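Local coordinates for protein GTPase HflX (Sulfolobus solfataricus P2, PDB 2QTF) that binds and hydrolyses GTP specifically, associates with the 50S ribosomal subunit and may act in protein synthesis or ribosome biogenesis, at residues E64-R76 and A110-T122. Residues are numbered along the deposited sequence; the frame is centred on the assembly and turned at random.
Sequences EQLKPRHFINIRR and ARLKYELPIIKET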
ATOM      1  N   GLU A  64      -1.947  -9.608 -12.660  1.00 24.56           N
ATOM      2  CA  GLU A  64      -1.042  -9.767 -13.795  1.00 28.38           C
ATOM      3  C   GLU A  64      -1.193  -8.469 -14.542  1.00 28.50           C
ATOM      4  O   GLU A  64      -2.132  -7.714 -14.277  1.00 29.00           O
ATOM      5  CB  GLU A  64      -1.577 -10.873 -14.742  1.00 28.10           C
ATOM      6  CG  GLU A  64      -0.629 -12.058 -14.975  1.00 37.60           C
ATOM      7  CD  GLU A  64       0.797 -11.685 -15.398  1.00 40.52           C
ATOM      8  OE1 GLU A  64       1.674 -12.580 -15.257  1.00 46.64           O
ATOM      9  OE2 GLU A  64       1.063 -10.530 -15.851  1.00 39.37           O
ATOM     10  N   GLN A  65      -0.397  -8.238 -15.569  1.00 27.80           N
ATOM     11  CA  GLN A  65      -0.673  -7.147 -16.415  1.00 32.43           C
ATOM     12  C   GLN A  65      -1.486  -7.628 -17.612  1.00 32.93           C
ATOM     13  O   GLN A  65      -0.968  -8.471 -18.398  1.00 34.54           O
ATOM     14  CB  GLN A  65       0.646  -6.451 -16.801  1.00 31.13           C
ATOM     15  CG  GLN A  65       0.466  -5.214 -17.653  1.00 37.00           C
ATOM     16  CD  GLN A  65       1.802  -4.494 -17.952  1.00 38.84           C
ATOM     17  OE1 GLN A  65       2.786  -4.644 -17.198  1.00 42.91           O
ATOM     18  NE2 GLN A  65       1.837  -3.721 -19.076  1.00 39.55           N
ATOM     19  N   LEU A  66      -2.686  -7.079 -17.818  1.00 29.53           N
ATOM     20  CA  LEU A  66      -3.613  -7.493 -18.942  1.00 29.27           C
ATOM     21  C   LEU A  66      -3.247  -6.753 -20.189  1.00 28.79           C
ATOM     22  O   LEU A  66      -2.897  -5.582 -20.136  1.00 28.19           O
ATOM     23  CB  LEU A  66      -5.147  -7.232 -18.672  1.00 27.62           C
ATOM     24  CG  LEU A  66      -5.790  -8.058 -17.608  1.00 33.43           C
ATOM     25  CD1 LEU A  66      -7.263  -7.656 -17.329  1.00 33.83           C
ATOM     26  CD2 LEU A  66      -5.605  -9.618 -17.908  1.00 34.90           C
ATOM     27  N   LYS A  67      -3.306  -7.456 -21.328  1.00 28.00           N
ATOM     28  CA  LYS A  67      -3.273  -6.840 -22.637  1.00 28.90           C
ATOM     29  C   LYS A  67      -4.511  -6.036 -22.907  1.00 28.95           C
ATOM     30  O   LYS A  67      -5.607  -6.328 -22.415  1.00 29.55           O
ATOM     31  CB  LYS A  67      -3.143  -7.907 -23.740  1.00 29.05           C
ATOM     32  CG  LYS A  67      -1.905  -8.705 -23.558  1.00 35.39           C
ATOM     33  CD  LYS A  67      -1.802  -9.718 -24.692  1.00 45.94           C
ATOM     34  CE  LYS A  67      -0.653 -10.641 -24.475  1.00 50.81           C
ATOM     35  NZ  LYS A  67      -0.967 -11.732 -25.424  1.00 55.86           N
ATOM     36  N   PRO A  68      -4.371  -5.040 -23.768  1.00 30.43           N
ATOM     37  CA  PRO A  68      -5.529  -4.244 -24.108  1.00 30.46           C
ATOM     38  C   PRO A  68      -6.740  -5.030 -24.591  1.00 30.67           C
ATOM     39  O   PRO A  68      -7.896  -4.670 -24.236  1.00 26.29           O
ATOM     40  CB  PRO A  68      -5.004  -3.322 -25.210  1.00 32.09           C
ATOM     41  CG  PRO A  68      -3.464  -3.136 -24.771  1.00 30.33           C
ATOM     42  CD  PRO A  68      -3.100  -4.528 -24.394  1.00 31.25           C
ATOM     43  N   ARG A  69      -6.516  -6.053 -25.421  1.00 29.74           N
ATOM     44  CA  ARG A  69      -7.712  -6.721 -25.973  1.00 32.70           C
ATOM     45  C   ARG A  69      -8.445  -7.449 -24.803  1.00 29.38           C
ATOM     46  O   ARG A  69      -9.667  -7.557 -24.812  1.00 28.65           O
ATOM     47  CB  ARG A  69      -7.309  -7.686 -27.094  1.00 32.17           C
ATOM     48  CG  ARG A  69      -6.554  -8.882 -26.535  1.00 38.25           C
ATOM     49  CD  ARG A  69      -6.493 -10.107 -27.545  1.00 41.23           C
ATOM     50  NE  ARG A  69      -5.501 -11.089 -27.083  1.00 49.20           N
ATOM     51  CZ  ARG A  69      -4.183 -10.926 -27.155  1.00 55.34           C
ATOM     52  NH1 ARG A  69      -3.658  -9.803 -27.681  1.00 54.08           N
ATOM     53  NH2 ARG A  69      -3.397 -11.902 -26.697  1.00 55.59           N
ATOM     54  N   HIS A  70      -7.688  -7.889 -23.783  1.00 27.87           N
ATOM     55  CA  HIS A  70      -8.338  -8.417 -22.587  1.00 27.03           C
ATOM     56  C   HIS A  70      -9.184  -7.392 -21.861  1.00 25.54           C
ATOM     57  O   HIS A  70     -10.349  -7.662 -21.508  1.00 26.14           O
ATOM     58  CB  HIS A  70      -7.356  -8.963 -21.596  1.00 24.96           C
ATOM     59  CG  HIS A  70      -6.539 -10.084 -22.111  1.00 29.06           C
ATOM     60  ND1 HIS A  70      -7.043 -11.062 -22.946  1.00 34.41           N
ATOM     61  CD2 HIS A  70      -5.273 -10.418 -21.865  1.00 30.00           C
ATOM     62  CE1 HIS A  70      -6.114 -11.963 -23.176  1.00 31.69           C
ATOM     63  NE2 HIS A  70      -5.026 -11.590 -22.548  1.00 37.53           N
ATOM     64  N   PHE A  71      -8.633  -6.211 -21.604  1.00 25.92           N
ATOM     65  CA  PHE A  71      -9.521  -5.167 -21.032  1.00 25.36           C
ATOM     66  C   PHE A  71     -10.786  -4.920 -21.849  1.00 25.91           C
ATOM     67  O   PHE A  71     -11.877  -4.704 -21.289  1.00 24.56           O
ATOM     68  CB  PHE A  71      -8.809  -3.822 -20.876  1.00 24.12           C
ATOM     69  CG  PHE A  71      -7.997  -3.718 -19.603  1.00 24.28           C
ATOM     70  CD1 PHE A  71      -8.626  -3.528 -18.368  1.00 25.55           C
ATOM     71  CD2 PHE A  71      -6.602  -3.800 -19.660  1.00 23.58           C
ATOM     72  CE1 PHE A  71      -7.854  -3.432 -17.184  1.00 24.99           C
ATOM     73  CE2 PHE A  71      -5.815  -3.720 -18.464  1.00 23.48           C
ATOM     74  CZ  PHE A  71      -6.448  -3.586 -17.245  1.00 21.92           C
ATOM     75  N   ILE A  72     -10.643  -4.783 -23.166  1.00 25.63           N
ATOM     76  CA  ILE A  72     -11.805  -4.465 -23.969  1.00 26.64           C
ATOM     77  C   ILE A  72     -12.893  -5.508 -23.794  1.00 26.08           C
ATOM     78  O   ILE A  72     -14.067  -5.137 -23.563  1.00 25.69           O
ATOM     79  CB  ILE A  72     -11.459  -4.317 -25.505  1.00 29.32           C
ATOM     80  CG1 ILE A  72     -10.708  -2.966 -25.715  1.00 28.60           C
ATOM     81  CG2 ILE A  72     -12.810  -4.315 -26.420  1.00 29.42           C
ATOM     82  CD1 ILE A  72      -9.551  -3.052 -26.743  1.00 32.31           C
ATOM     83  N   ASN A  73     -12.509  -6.789 -23.845  1.00 26.70           N
ATOM     84  CA  ASN A  73     -13.441  -7.899 -23.843  1.00 26.56           C
ATOM     85  C   ASN A  73     -14.009  -8.126 -22.433  1.00 25.94           C
ATOM     86  O   ASN A  73     -15.219  -8.210 -22.307  1.00 25.86           O
ATOM     87  CB  ASN A  73     -12.724  -9.140 -24.308  1.00 26.20           C
ATOM     88  CG  ASN A  73     -12.499  -9.121 -25.820  1.00 31.71           C
ATOM     89  OD1 ASN A  73     -11.415  -9.412 -26.320  1.00 31.26           O
ATOM     90  ND2 ASN A  73     -13.478  -8.646 -26.508  1.00 37.59           N
ATOM     91  N   ILE A  74     -13.145  -8.125 -21.387  1.00 24.96           N
ATOM     92  CA  ILE A  74     -13.637  -8.212 -19.969  1.00 23.15           C
ATOM     93  C   ILE A  74     -14.590  -7.073 -19.595  1.00 24.50           C
ATOM     94  O   ILE A  74     -15.639  -7.349 -19.016  1.00 24.37           O
ATOM     95  CB  ILE A  74     -12.486  -8.303 -18.981  1.00 24.84           C
ATOM     96  CG1 ILE A  74     -11.593  -9.496 -19.388  1.00 23.40           C
ATOM     97  CG2 ILE A  74     -12.972  -8.256 -17.552  1.00 20.73           C
ATOM     98  CD1 ILE A  74     -10.312  -9.594 -18.480  1.00 21.31           C
ATOM     99  N   ARG A  75     -14.247  -5.806 -19.926  1.00 24.11           N
ATOM    100  CA  ARG A  75     -15.097  -4.666 -19.515  1.00 25.90           C
ATOM    101  C   ARG A  75     -16.447  -4.729 -20.187  1.00 26.83           C
ATOM    102  O   ARG A  75     -17.450  -4.340 -19.596  1.00 25.62           O
ATOM    103  CB  ARG A  75     -14.466  -3.322 -19.913  1.00 25.02           C
ATOM    104  CG  ARG A  75     -13.182  -3.019 -19.062  1.00 23.59           C
ATOM    105  CD  ARG A  75     -12.573  -1.682 -19.625  1.00 24.28           C
ATOM    106  NE  ARG A  75     -11.453  -1.217 -18.770  1.00 26.42           N
ATOM    107  CZ  ARG A  75     -10.630  -0.227 -19.139  1.00 27.30           C
ATOM    108  NH1 ARG A  75     -10.804   0.326 -20.348  1.00 22.28           N
ATOM    109  NH2 ARG A  75      -9.702   0.217 -18.271  1.00 24.85           N
ATOM    110  N   ARG A  76     -16.458  -5.184 -21.448  1.00 29.08           N
ATOM    111  CA  ARG A  76     -17.790  -5.388 -22.141  1.00 30.48           C
ATOM    112  C   ARG A  76     -18.661  -6.405 -21.421  1.00 29.71           C
ATOM    113  O   ARG A  76     -19.768  -6.077 -21.036  1.00 32.21           O
ATOM    114  CB  ARG A  76     -17.600  -5.803 -23.620  1.00 30.60           C
ATOM    115  CG  ARG A  76     -19.025  -6.003 -24.326  1.00 32.74           C
ATOM    116  CD  ARG A  76     -18.791  -6.708 -25.723  1.00 34.28           C
ATOM    117  NE  ARG A  76     -18.207  -8.049 -25.568  1.00 37.27           N
ATOM    118  CZ  ARG A  76     -16.994  -8.397 -25.959  1.00 35.59           C
ATOM    119  NH1 ARG A  76     -16.145  -7.531 -26.523  1.00 33.24           N
ATOM    120  NH2 ARG A  76     -16.625  -9.618 -25.767  1.00 37.12           N
ATOM    121  N   ALA A 110      -0.743   8.512 -14.804  1.00 17.69           N
ATOM    122  CA  ALA A 110      -0.494   7.078 -15.028  1.00 16.91           C
ATOM    123  C   ALA A 110      -1.737   6.316 -15.501  1.00 17.51           C
ATOM    124  O   ALA A 110      -1.653   5.390 -16.351  1.00 16.92           O
ATOM    125  CB  ALA A 110       0.116   6.419 -13.767  1.00 17.27           C
ATOM    126  N   ARG A 111      -2.903   6.610 -14.892  1.00 17.84           N
ATOM    127  CA  ARG A 111      -4.172   5.967 -15.389  1.00 16.78           C
ATOM    128  C   ARG A 111      -4.458   6.333 -16.877  1.00 17.04           C
ATOM    129  O   ARG A 111      -4.879   5.491 -17.666  1.00 16.23           O
ATOM    130  CB  ARG A 111      -5.323   6.425 -14.480  1.00 15.48           C
ATOM    131  CG  ARG A 111      -5.295   5.744 -13.106  1.00 14.80           C
ATOM    132  CD  ARG A 111      -6.424   6.371 -12.153  1.00 17.81           C
ATOM    133  NE  ARG A 111      -6.628   5.483 -11.016  1.00 20.29           N
ATOM    134  CZ  ARG A 111      -7.353   5.825  -9.953  1.00 19.95           C
ATOM    135  NH1 ARG A 111      -7.819   7.081  -9.839  1.00 18.49           N
ATOM    136  NH2 ARG A 111      -7.673   4.899  -9.107  1.00 18.82           N
ATOM    137  N   LEU A 112      -4.368   7.605 -17.235  1.00 17.50           N
ATOM    138  CA  LEU A 112      -4.560   8.045 -18.631  1.00 20.35           C
ATOM    139  C   LEU A 112      -3.621   7.376 -19.575  1.00 20.17           C
ATOM    140  O   LEU A 112      -4.039   6.928 -20.678  1.00 22.01           O
ATOM    141  CB  LEU A 112      -4.375   9.569 -18.751  1.00 20.20           C
ATOM    142  CG  LEU A 112      -5.498  10.358 -18.035  1.00 27.39           C
ATOM    143  CD1 LEU A 112      -5.211  11.833 -18.039  1.00 21.06           C
ATOM    144  CD2 LEU A 112      -6.924  10.047 -18.648  1.00 29.10           C
ATOM    145  N   LYS A 113      -2.347   7.340 -19.214  1.00 19.75           N
ATOM    146  CA  LYS A 113      -1.324   6.683 -20.100  1.00 20.09           C
ATOM    147  C   LYS A 113      -1.654   5.201 -20.247  1.00 21.88           C
ATOM    148  O   LYS A 113      -1.505   4.644 -21.348  1.00 20.49           O
ATOM    149  CB  LYS A 113       0.085   6.843 -19.493  1.00 17.69           C
ATOM    150  CG  LYS A 113       0.575   8.309 -19.776  1.00 23.03           C
ATOM    151  CD  LYS A 113       2.027   8.447 -19.350  1.00 28.30           C
ATOM    152  CE  LYS A 113       2.654   9.677 -20.072  1.00 39.88           C
ATOM    153  NZ  LYS A 113       4.173   9.629 -19.998  1.00 42.89           N
ATOM    154  N   TYR A 114      -2.143   4.576 -19.181  1.00 18.68           N
ATOM    155  CA  TYR A 114      -2.505   3.147 -19.276  1.00 21.60           C
ATOM    156  C   TYR A 114      -3.699   2.869 -20.151  1.00 22.59           C
ATOM    157  O   TYR A 114      -3.835   1.769 -20.738  1.00 23.92           O
ATOM    158  CB  TYR A 114      -2.744   2.565 -17.854  1.00 22.06           C
ATOM    159  CG  TYR A 114      -2.443   1.082 -17.709  1.00 22.67           C
ATOM    160  CD1 TYR A 114      -1.161   0.574 -17.977  1.00 22.98           C
ATOM    161  CD2 TYR A 114      -3.439   0.196 -17.371  1.00 26.41           C
ATOM    162  CE1 TYR A 114      -0.909  -0.778 -17.873  1.00 24.82           C
ATOM    163  CE2 TYR A 114      -3.206  -1.116 -17.231  1.00 21.76           C
ATOM    164  CZ  TYR A 114      -1.903  -1.597 -17.530  1.00 22.75           C
ATOM    165  OH  TYR A 114      -1.623  -2.918 -17.326  1.00 22.55           O
ATOM    166  N   GLU A 115      -4.615   3.826 -20.237  1.00 23.24           N
ATOM    167  CA  GLU A 115      -5.788   3.653 -21.063  1.00 24.58           C
ATOM    168  C   GLU A 115      -5.452   3.858 -22.537  1.00 25.68           C
ATOM    169  O   GLU A 115      -6.178   3.389 -23.358  1.00 24.26           O
ATOM    170  CB  GLU A 115      -6.828   4.767 -20.804  1.00 25.89           C
ATOM    171  CG  GLU A 115      -8.112   4.555 -20.165  1.00 31.43           C
ATOM    172  CD  GLU A 115      -8.682   3.128 -20.176  1.00 28.77           C
ATOM    173  OE1 GLU A 115      -8.431   2.541 -19.157  1.00 27.73           O
ATOM    174  OE2 GLU A 115      -9.454   2.683 -21.057  1.00 26.54           O
ATOM    175  N   LEU A 116      -4.434   4.638 -22.891  1.00 24.65           N
ATOM    176  CA  LEU A 116      -4.182   4.883 -24.344  1.00 27.74           C
ATOM    177  C   LEU A 116      -4.075   3.622 -25.251  1.00 27.58           C
ATOM    178  O   LEU A 116      -4.678   3.619 -26.311  1.00 27.98           O
ATOM    179  CB  LEU A 116      -2.881   5.685 -24.540  1.00 28.25           C
ATOM    180  CG  LEU A 116      -2.964   7.213 -24.431  1.00 33.64           C
ATOM    181  CD1 LEU A 116      -1.583   7.857 -24.796  1.00 31.50           C
ATOM    182  CD2 LEU A 116      -4.088   7.742 -25.409  1.00 34.65           C
ATOM    183  N   PRO A 117      -3.275   2.612 -24.857  1.00 27.95           N
ATOM    184  CA  PRO A 117      -3.171   1.344 -25.649  1.00 28.28           C
ATOM    185  C   PRO A 117      -4.499   0.627 -25.718  1.00 28.50           C
ATOM    186  O   PRO A 117      -4.818  -0.006 -26.733  1.00 27.52           O
ATOM    187  CB  PRO A 117      -2.150   0.513 -24.888  1.00 29.85           C
ATOM    188  CG  PRO A 117      -1.480   1.477 -23.910  1.00 28.78           C
ATOM    189  CD  PRO A 117      -2.428   2.559 -23.645  1.00 27.95           C
ATOM    190  N   ILE A 118      -5.348   0.785 -24.686  1.00 27.75           N
ATOM    191  CA  ILE A 118      -6.703   0.235 -24.787  1.00 27.82           C
ATOM    192  C   ILE A 118      -7.586   0.977 -25.836  1.00 29.06           C
ATOM    193  O   ILE A 118      -8.264   0.344 -26.685  1.00 28.66           O
ATOM    194  CB  ILE A 118      -7.439   0.239 -23.381  1.00 27.61           C
ATOM    195  CG1 ILE A 118      -6.525  -0.479 -22.371  1.00 24.33           C
ATOM    196  CG2 ILE A 118      -8.770  -0.432 -23.538  1.00 29.00           C
ATOM    197  CD1 ILE A 118      -7.014  -0.400 -20.922  1.00 26.44           C
ATOM    198  N   ILE A 119      -7.598   2.284 -25.794  1.00 28.96           N
ATOM    199  CA  ILE A 119      -8.374   3.045 -26.754  1.00 31.86           C
ATOM    200  C   ILE A 119      -7.884   2.752 -28.214  1.00 34.82           C
ATOM    201  O   ILE A 119      -8.688   2.588 -29.140  1.00 34.39           O
ATOM    202  CB  ILE A 119      -8.188   4.548 -26.517  1.00 31.67           C
ATOM    203  CG1 ILE A 119      -8.752   4.983 -25.127  1.00 27.90           C
ATOM    204  CG2 ILE A 119      -8.903   5.337 -27.628  1.00 35.99           C
ATOM    205  CD1 ILE A 119      -8.234   6.395 -24.718  1.00 29.34           C
ATOM    206  N   LYS A 120      -6.575   2.726 -28.394  1.00 36.87           N
ATOM    207  CA  LYS A 120      -5.967   2.470 -29.698  1.00 40.78           C
ATOM    208  C   LYS A 120      -6.398   1.112 -30.229  1.00 43.03           C
ATOM    209  O   LYS A 120      -6.717   0.994 -31.426  1.00 44.54           O
ATOM    210  CB  LYS A 120      -4.438   2.564 -29.614  1.00 40.23           C
ATOM    211  CG  LYS A 120      -3.905   4.026 -29.422  1.00 44.95           C
ATOM    212  CD  LYS A 120      -2.362   4.197 -29.374  1.00 46.04           C
ATOM    213  CE  LYS A 120      -1.982   5.664 -29.135  1.00 45.67           C
ATOM    214  NZ  LYS A 120      -0.515   5.797 -28.800  1.00 53.62           N
ATOM    215  N   GLU A 121      -6.442   0.090 -29.376  1.00 44.44           N
ATOM    216  CA  GLU A 121      -7.063  -1.204 -29.740  1.00 47.22           C
ATOM    217  C   GLU A 121      -8.580  -1.198 -29.978  1.00 48.44           C
ATOM    218  O   GLU A 121      -9.116  -2.110 -30.600  1.00 50.71           O
ATOM    219  CB  GLU A 121      -6.745  -2.255 -28.675  1.00 47.18           C
ATOM    220  CG  GLU A 121      -5.441  -2.912 -28.945  1.00 55.76           C
ATOM    221  CD  GLU A 121      -5.617  -3.905 -30.075  1.00 64.33           C
ATOM    222  OE1 GLU A 121      -6.464  -4.826 -29.917  1.00 67.81           O
ATOM    223  OE2 GLU A 121      -4.964  -3.719 -31.129  1.00 68.55           O
ATOM    224  N   THR A 122      -9.303  -0.215 -29.472  1.00 49.42           N
ATOM    225  CA  THR A 122     -10.744  -0.167 -29.643  1.00 50.41           C
ATOM    226  C   THR A 122     -11.019   0.360 -31.036  1.00 52.33           C
ATOM    227  O   THR A 122     -12.089   0.064 -31.603  1.00 53.75           O
ATOM    228  CB  THR A 122     -11.384   0.746 -28.584  1.00 51.08           C
ATOM    229  OG1 THR A 122     -11.296   0.100 -27.301  1.00 50.32           O
ATOM    230  CG2 THR A 122     -12.820   1.049 -28.858  1.00 53.82           C
TER
HETATM  231  O   HOH W   1      -0.769  -3.864 -20.197  1.00 49.05           O
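Ile118 fits as a knob into a hole formed by Pro68, Phe71, Ile72 and Arg75, where helix 68-76 of the N-terminal region crosses helix 110-121 of the middle region at -77°. Its CD1 methyl reaches the Phe71 ring, 3.6 Å from Phe71 CD2, because chi1 of -53° swings CG1 away from the carbonyl carbon. A branched aliphatic chain suits this place: while CD1 meets the ring, CG2 of Ile118 lies 3.9 Å from Ile72 CG1. Leu66 CD1 covers one face of that phenylalanine ring, and Val83 and Leu88 also touch Phe71, tying this packing to the parallel sheet and helix 86-97. Pro68, in the first turn of its helix, brings the backbones close, its CA 4.7 Å from that of Ile118, and its compact ring lies across Pro117.

At the Thr122 end the rim is still close-packed, Ile72 CD1 lying 3.5 Å from Glu121 CB. The other end is looser: the exposed Gln65 and the hydroxyl of the partly exposed Tyr114 share a water that accepts from Gln65 NE2 and donates to Leu66 O and Tyr114 OH. The tyrosine hydroxyl is also hydrogen-bonded to Asp85.

Arg75 holds Glu115 end-on: NH1 meets OE2 at 2.8 Å and NH2 meets OE1 at 2.8 Å, each on a syn lone pair, with the guanidinium and carboxylate only 20° from coplanar. Arginine suits the place because its extended chain carries two parallel donors to the carboxylate. Replacing Arg75 with a leucine would probably leave the Glu115 carboxylate without its charge partner and free to turn. The chemistry implies a helix crossing packed by apolar shape complementarity, with a bidentate salt bridge whose two hydrogen bonds hold guanidinium and carboxylate nearly coplanar and set the rotation of both groups beside the core.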